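Local coordinates for protein pectinesterase inhibitor (Actinidia chinensis, PDB 1XG2) that inhibits pectin methylesterase, which it binds as a four-helix-bundle protein, and may take part in regulating fruit ripening, at residues D65-G70 and G121-P126; S41-Q46 and Q88-L93. All coordinates share one frame; numbering follows the deposited sequence.

Interaction 1: residues D65-G70 and G121-P126; sequences DPKLKG and GPPNIP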
loop_
_atom_site.group_PDB
_atom_site.type_symbol
_atom_site.label_atom_id
_atom_site.label_comp_id
_atom_site.label_asym_id
_atom_site.label_seq_id
_atom_site.Cartn_x
_atom_site.Cartn_y
_atom_site.Cartn_z
ATOM N N ASP B 65 26.710 -5.941 -10.579
ATOM C CA ASP B 65 25.677 -6.909 -10.927
ATOM C C ASP B 65 24.325 -6.208 -11.077
ATOM O O ASP B 65 23.839 -5.624 -10.110
ATOM C CB ASP B 65 25.585 -7.993 -9.860
ATOM C CG ASP B 65 24.433 -8.938 -10.106
ATOM O OD1 ASP B 65 24.347 -9.485 -11.224
ATOM O OD2 ASP B 65 23.559 -9.176 -9.258
ATOM N N PRO B 66 23.723 -6.233 -12.272
ATOM C CA PRO B 66 22.456 -5.516 -12.502
ATOM C C PRO B 66 21.304 -5.840 -11.530
ATOM O O PRO B 66 20.560 -4.927 -11.164
ATOM C CB PRO B 66 22.079 -5.923 -13.932
ATOM C CG PRO B 66 23.392 -6.190 -14.584
ATOM C CD PRO B 66 24.185 -6.900 -13.506
ATOM N N LYS B 67 21.165 -7.096 -11.120
ATOM C CA LYS B 67 20.073 -7.476 -10.223
ATOM C C LYS B 67 20.278 -6.854 -8.847
ATOM O O LYS B 67 19.348 -6.305 -8.256
ATOM C CB LYS B 67 19.958 -8.993 -10.103
ATOM C CG LYS B 67 18.652 -9.472 -9.451
ATOM C CD LYS B 67 18.539 -10.995 -9.508
ATOM C CE LYS B 67 17.459 -11.531 -8.585
ATOM N NZ LYS B 67 16.950 -12.879 -9.006
ATOM N N LEU B 68 21.508 -6.938 -8.354
ATOM C CA LEU B 68 21.861 -6.362 -7.068
ATOM C C LEU B 68 21.660 -4.852 -7.085
ATOM O O LEU B 68 21.111 -4.292 -6.140
ATOM C CB LEU B 68 23.313 -6.706 -6.707
ATOM C CG LEU B 68 23.839 -6.138 -5.385
ATOM C CD1 LEU B 68 23.040 -6.645 -4.166
ATOM C CD2 LEU B 68 25.320 -6.474 -5.241
ATOM N N LYS B 69 22.102 -4.204 -8.162
ATOM C CA LYS B 69 21.958 -2.762 -8.306
ATOM C C LYS B 69 20.484 -2.351 -8.306
ATOM O O LYS B 69 20.132 -1.304 -7.773
ATOM C CB LYS B 69 22.622 -2.277 -9.586
ATOM C CG LYS B 69 24.140 -2.405 -9.559
ATOM C CD LYS B 69 24.789 -1.671 -10.722
ATOM C CE LYS B 69 24.892 -0.176 -10.445
ATOM N NZ LYS B 69 24.731 0.620 -11.700
ATOM N N GLY B 70 19.640 -3.175 -8.914
ATOM C CA GLY B 70 18.202 -2.924 -8.926
ATOM C C GLY B 70 17.597 -3.031 -7.529
ATOM O O GLY B 70 16.664 -2.309 -7.206
ATOM N N GLY B 121 15.996 -14.227 -1.683
ATOM C CA GLY B 121 16.893 -15.063 -2.451
ATOM C C GLY B 121 18.142 -14.272 -2.781
ATOM O O GLY B 121 18.258 -13.116 -2.397
ATOM N N PRO B 122 19.088 -14.896 -3.470
ATOM C CA PRO B 122 20.288 -14.194 -3.938
ATOM C C PRO B 122 19.968 -13.144 -5.015
ATOM O O PRO B 122 18.987 -13.314 -5.733
ATOM C CB PRO B 122 21.143 -15.324 -4.530
ATOM C CG PRO B 122 20.149 -16.373 -4.918
ATOM C CD PRO B 122 19.094 -16.324 -3.841
ATOM N N PRO B 123 20.767 -12.092 -5.149
ATOM C CA PRO B 123 21.938 -11.825 -4.298
ATOM C C PRO B 123 21.528 -11.313 -2.918
ATOM O O PRO B 123 20.674 -10.425 -2.836
ATOM C CB PRO B 123 22.705 -10.747 -5.080
ATOM C CG PRO B 123 21.676 -10.062 -5.921
ATOM C CD PRO B 123 20.585 -11.074 -6.197
ATOM N N ASN B 124 22.134 -11.867 -1.866
ATOM C CA ASN B 124 21.719 -11.614 -0.493
ATOM C C ASN B 124 22.065 -10.224 -0.015
ATOM O O ASN B 124 23.011 -9.600 -0.478
ATOM C CB ASN B 124 22.370 -12.596 0.481
ATOM C CG ASN B 124 21.966 -14.027 0.242
ATOM O OD1 ASN B 124 22.776 -14.927 0.453
ATOM N ND2 ASN B 124 20.725 -14.258 -0.180
ATOM N N ILE B 125 21.295 -9.757 0.956
ATOM C CA ILE B 125 21.475 -8.419 1.476
ATOM C C ILE B 125 22.758 -8.352 2.285
ATOM O O ILE B 125 23.073 -9.292 3.009
ATOM C CB ILE B 125 20.262 -8.027 2.335
ATOM C CG1 ILE B 125 20.243 -6.520 2.571
ATOM C CG2 ILE B 125 20.224 -8.818 3.650
ATOM C CD1 ILE B 125 18.953 -6.048 3.161
ATOM N N PRO B 126 23.500 -7.258 2.163
ATOM C CA PRO B 126 24.626 -7.010 3.065
ATOM C C PRO B 126 24.133 -6.850 4.498
ATOM O O PRO B 126 23.111 -6.200 4.731
ATOM C CB PRO B 126 25.224 -5.708 2.544
ATOM C CG PRO B 126 24.692 -5.549 1.188
ATOM C CD PRO B 126 23.354 -6.188 1.168
HETATM O O HOH W 1 19.455 -14.334 -8.513
#
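P123 sets CG and CD of its ring against the first turn of helix 66-95, where L68 and K67 receive them, at one end of the four-helix bundle. Its CG comes within 3.8 Å of L68 CB, while its CD lies 3.9 Å from K67 CD. The peptide bond between P122 and P123 is cis, a geometry that proline tolerates far better than other residues, and the rigid ring offers a compact apolar surface without an N-H that would need a partner. A leucine suits position 68 because its aliphatic CB and CD1 face that apolar CG: with L68 CG anti to the backbone N (chi1 179°), CD1 comes to 4.1 Å from P123 CG. The L68 side chain also touches A63 and F119. K67 gives mainly its methylenes. Its extended chain carries CE to 3.7 Å from P122 O, and a water accepts from K67 NZ and donates to P122 O. D65 is the N-cap of the helix; its OD2 accepts from L68 N at 3.2 Å, met from above the carboxylate plane, and also lies beside P123 CG. An alanine here would remove the carboxylate, probably leaving L68 N without its capping acceptor and the first turn less firmly fixed. R71 NH2 hydrogen-bonds G121 O, but between these two segments only apolar contact and one water bridge act, consistent with a modest attachment at the surface.

Interaction 2: residues S41-Q46 and Q88-L93; sequences SIDIAQ and QAKQFL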
loop_
_atom_site.group_PDB
_atom_site.type_symbol
_atom_site.label_atom_id
_atom_site.label_comp_id
_atom_site.label_asym_id
_atom_site.label_seq_id
_atom_site.Cartn_x
_atom_site.Cartn_y
_atom_site.Cartn_z
ATOM N N SER B 41 11.756 11.659 18.778
ATOM C CA SER B 41 11.799 10.328 18.196
ATOM C C SER B 41 11.698 10.395 16.676
ATOM O O SER B 41 12.357 9.663 15.950
ATOM C CB SER B 41 10.629 9.522 18.761
ATOM O OG SER B 41 11.042 9.133 20.190
ATOM N N ILE B 42 10.944 11.343 16.117
ATOM C CA ILE B 42 10.918 11.505 14.660
ATOM C C ILE B 42 12.302 11.949 14.184
ATOM O O ILE B 42 12.802 11.439 13.202
ATOM C CB ILE B 42 9.826 12.517 14.198
ATOM C CG1 ILE B 42 8.427 12.018 14.537
ATOM C CG2 ILE B 42 9.909 12.761 12.687
ATOM C CD1 ILE B 42 7.370 13.130 14.491
ATOM N N ASP B 43 12.912 12.886 14.894
ATOM C CA ASP B 43 14.234 13.398 14.530
ATOM C C ASP B 43 15.256 12.270 14.471
ATOM O O ASP B 43 16.040 12.198 13.533
ATOM C CB ASP B 43 14.716 14.450 15.529
ATOM C CG ASP B 43 13.997 15.785 15.390
ATOM O OD1 ASP B 43 13.147 15.966 14.470
ATOM O OD2 ASP B 43 14.221 16.711 16.197
ATOM N N ILE B 44 15.214 11.383 15.463
ATOM C CA ILE B 44 16.104 10.234 15.529
ATOM C C ILE B 44 15.881 9.296 14.351
ATOM O O ILE B 44 16.841 8.839 13.727
ATOM C CB ILE B 44 15.886 9.459 16.859
ATOM C CG1 ILE B 44 16.358 10.289 18.059
ATOM C CG2 ILE B 44 16.611 8.140 16.834
ATOM C CD1 ILE B 44 17.844 10.372 18.211
ATOM N N ALA B 45 14.612 9.002 14.058
ATOM C CA ALA B 45 14.283 8.115 12.962
ATOM C C ALA B 45 14.702 8.697 11.614
ATOM O O ALA B 45 15.269 7.985 10.791
ATOM C CB ALA B 45 12.808 7.789 12.964
ATOM N N GLN B 46 14.434 9.985 11.389
ATOM C CA GLN B 46 14.817 10.618 10.132
ATOM C C GLN B 46 16.338 10.662 9.917
ATOM O O GLN B 46 16.827 10.441 8.805
ATOM C CB GLN B 46 14.263 12.041 10.016
ATOM C CG GLN B 46 14.279 12.515 8.551
ATOM C CD GLN B 46 13.705 13.900 8.348
ATOM O OE1 GLN B 46 12.978 14.139 7.373
ATOM N NE2 GLN B 46 14.030 14.812 9.247
ATOM N N GLN B 88 7.240 15.113 7.060
ATOM C CA GLN B 88 5.852 15.530 7.170
ATOM C C GLN B 88 5.244 15.126 8.500
ATOM O O GLN B 88 4.380 15.812 9.017
ATOM C CB GLN B 88 5.023 14.929 6.035
ATOM C CG GLN B 88 5.320 15.576 4.692
ATOM C CD GLN B 88 4.073 15.783 3.873
ATOM O OE1 GLN B 88 3.952 15.216 2.785
ATOM N NE2 GLN B 88 3.129 16.598 4.390
ATOM N N ALA B 89 5.712 14.006 9.047
ATOM C CA ALA B 89 5.290 13.551 10.366
ATOM C C ALA B 89 5.490 14.635 11.426
ATOM O O ALA B 89 4.649 14.807 12.299
ATOM C CB ALA B 89 6.047 12.278 10.761
ATOM N N LYS B 90 6.588 15.377 11.355
ATOM C CA LYS B 90 6.812 16.459 12.326
ATOM C C LYS B 90 5.676 17.495 12.310
ATOM O O LYS B 90 5.206 17.941 13.358
ATOM C CB LYS B 90 8.139 17.172 12.068
ATOM C CG LYS B 90 9.382 16.299 12.269
ATOM C CD LYS B 90 10.683 17.117 12.276
ATOM C CE LYS B 90 10.844 18.035 13.531
ATOM N NZ LYS B 90 10.873 17.354 14.879
ATOM N N GLN B 91 5.260 17.895 11.116
ATOM C CA GLN B 91 4.223 18.922 10.973
ATOM C C GLN B 91 2.880 18.404 11.466
ATOM O O GLN B 91 2.111 19.130 12.080
ATOM C CB GLN B 91 4.088 19.361 9.510
ATOM C CG GLN B 91 5.316 20.035 8.896
ATOM C CD GLN B 91 5.139 20.306 7.381
ATOM O OE1 GLN B 91 5.087 21.467 6.951
ATOM N NE2 GLN B 91 5.039 19.235 6.581
ATOM N N PHE B 92 2.592 17.135 11.185
ATOM C CA PHE B 92 1.348 16.524 11.631
ATOM C C PHE B 92 1.292 16.458 13.165
ATOM O O PHE B 92 0.250 16.722 13.776
ATOM C CB PHE B 92 1.190 15.110 11.032
ATOM C CG PHE B 92 0.852 15.085 9.562
ATOM C CD1 PHE B 92 1.620 14.330 8.676
ATOM C CD2 PHE B 92 -0.241 15.784 9.064
ATOM C CE1 PHE B 92 1.318 14.293 7.324
ATOM C CE2 PHE B 92 -0.560 15.734 7.705
ATOM C CZ PHE B 92 0.221 14.992 6.839
ATOM N N LEU B 93 2.413 16.119 13.793
ATOM C CA LEU B 93 2.461 16.059 15.252
ATOM C C LEU B 93 2.203 17.462 15.849
ATOM O O LEU B 93 1.418 17.602 16.783
ATOM C CB LEU B 93 3.798 15.470 15.726
ATOM C CG LEU B 93 4.066 15.357 17.230
ATOM C CD1 LEU B 93 2.927 14.697 17.973
ATOM C CD2 LEU B 93 5.377 14.593 17.470
#
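K90 NZ donates to D43 OD1 over 2.7 Å in a salt bridge that joins helix 34-60 to helix 66-95, two antiparallel members of the four-helix bundle. The axes of the two segments approach to 10.2 Å and are antiparallel, at 174°. The ammonium meets OD1 on its syn side, 31° out of the carboxylate plane, and the two side chains cross at about a right angle. A lysine suits this place because its long chain can fold: bends at chi3 and chi4 bring NZ round to the neighbouring helix, where Q39 OE1 is a second acceptor. Two acceptors thus grip the ammonium and limit its freedom to swing away.

Next to this charge pair the same lysine serves as an apolar residue, its CG lying 3.6 Å from I42 CG2. I42 has the most surface buried of the residues here. Its beta-branched side chain divides the work, the CG2 branch meeting the lysine stem while CD1 reaches further between A89 and L93. The small A89 suits its place between closely spaced helices, its CB meeting I42 CD1 at 4.0 Å. V143 of helix 127-149 and L101 of helix 98-118 also touch I42, tying the pair into the core shared by all four helices. I42 CD1 also packs 3.9 Å from L93 CD2, the two side chains sliding past each other in opposite directions.

How the interactions relate
Both contacts use helix 66-95, but near its opposite ends: interaction 1 takes its first turn, interaction 2 a stretch close to its C-terminal end. Their centres are about 31 Å apart, on opposite sides of the chain's centre, and their nearest atoms stay about 16 Å apart without touching. Interaction 1 is a surface contact of helix with loop, where a proline ring packs on leucine and lysine carbons and one water bridges. Interaction 2 is largely buried between two helices, with aliphatic packing inside and a direct charge pair along its partly exposed margin. Lysine methylenes support apolar partners in both, yet the ammonium reaches water in the first and a carboxylate in the second.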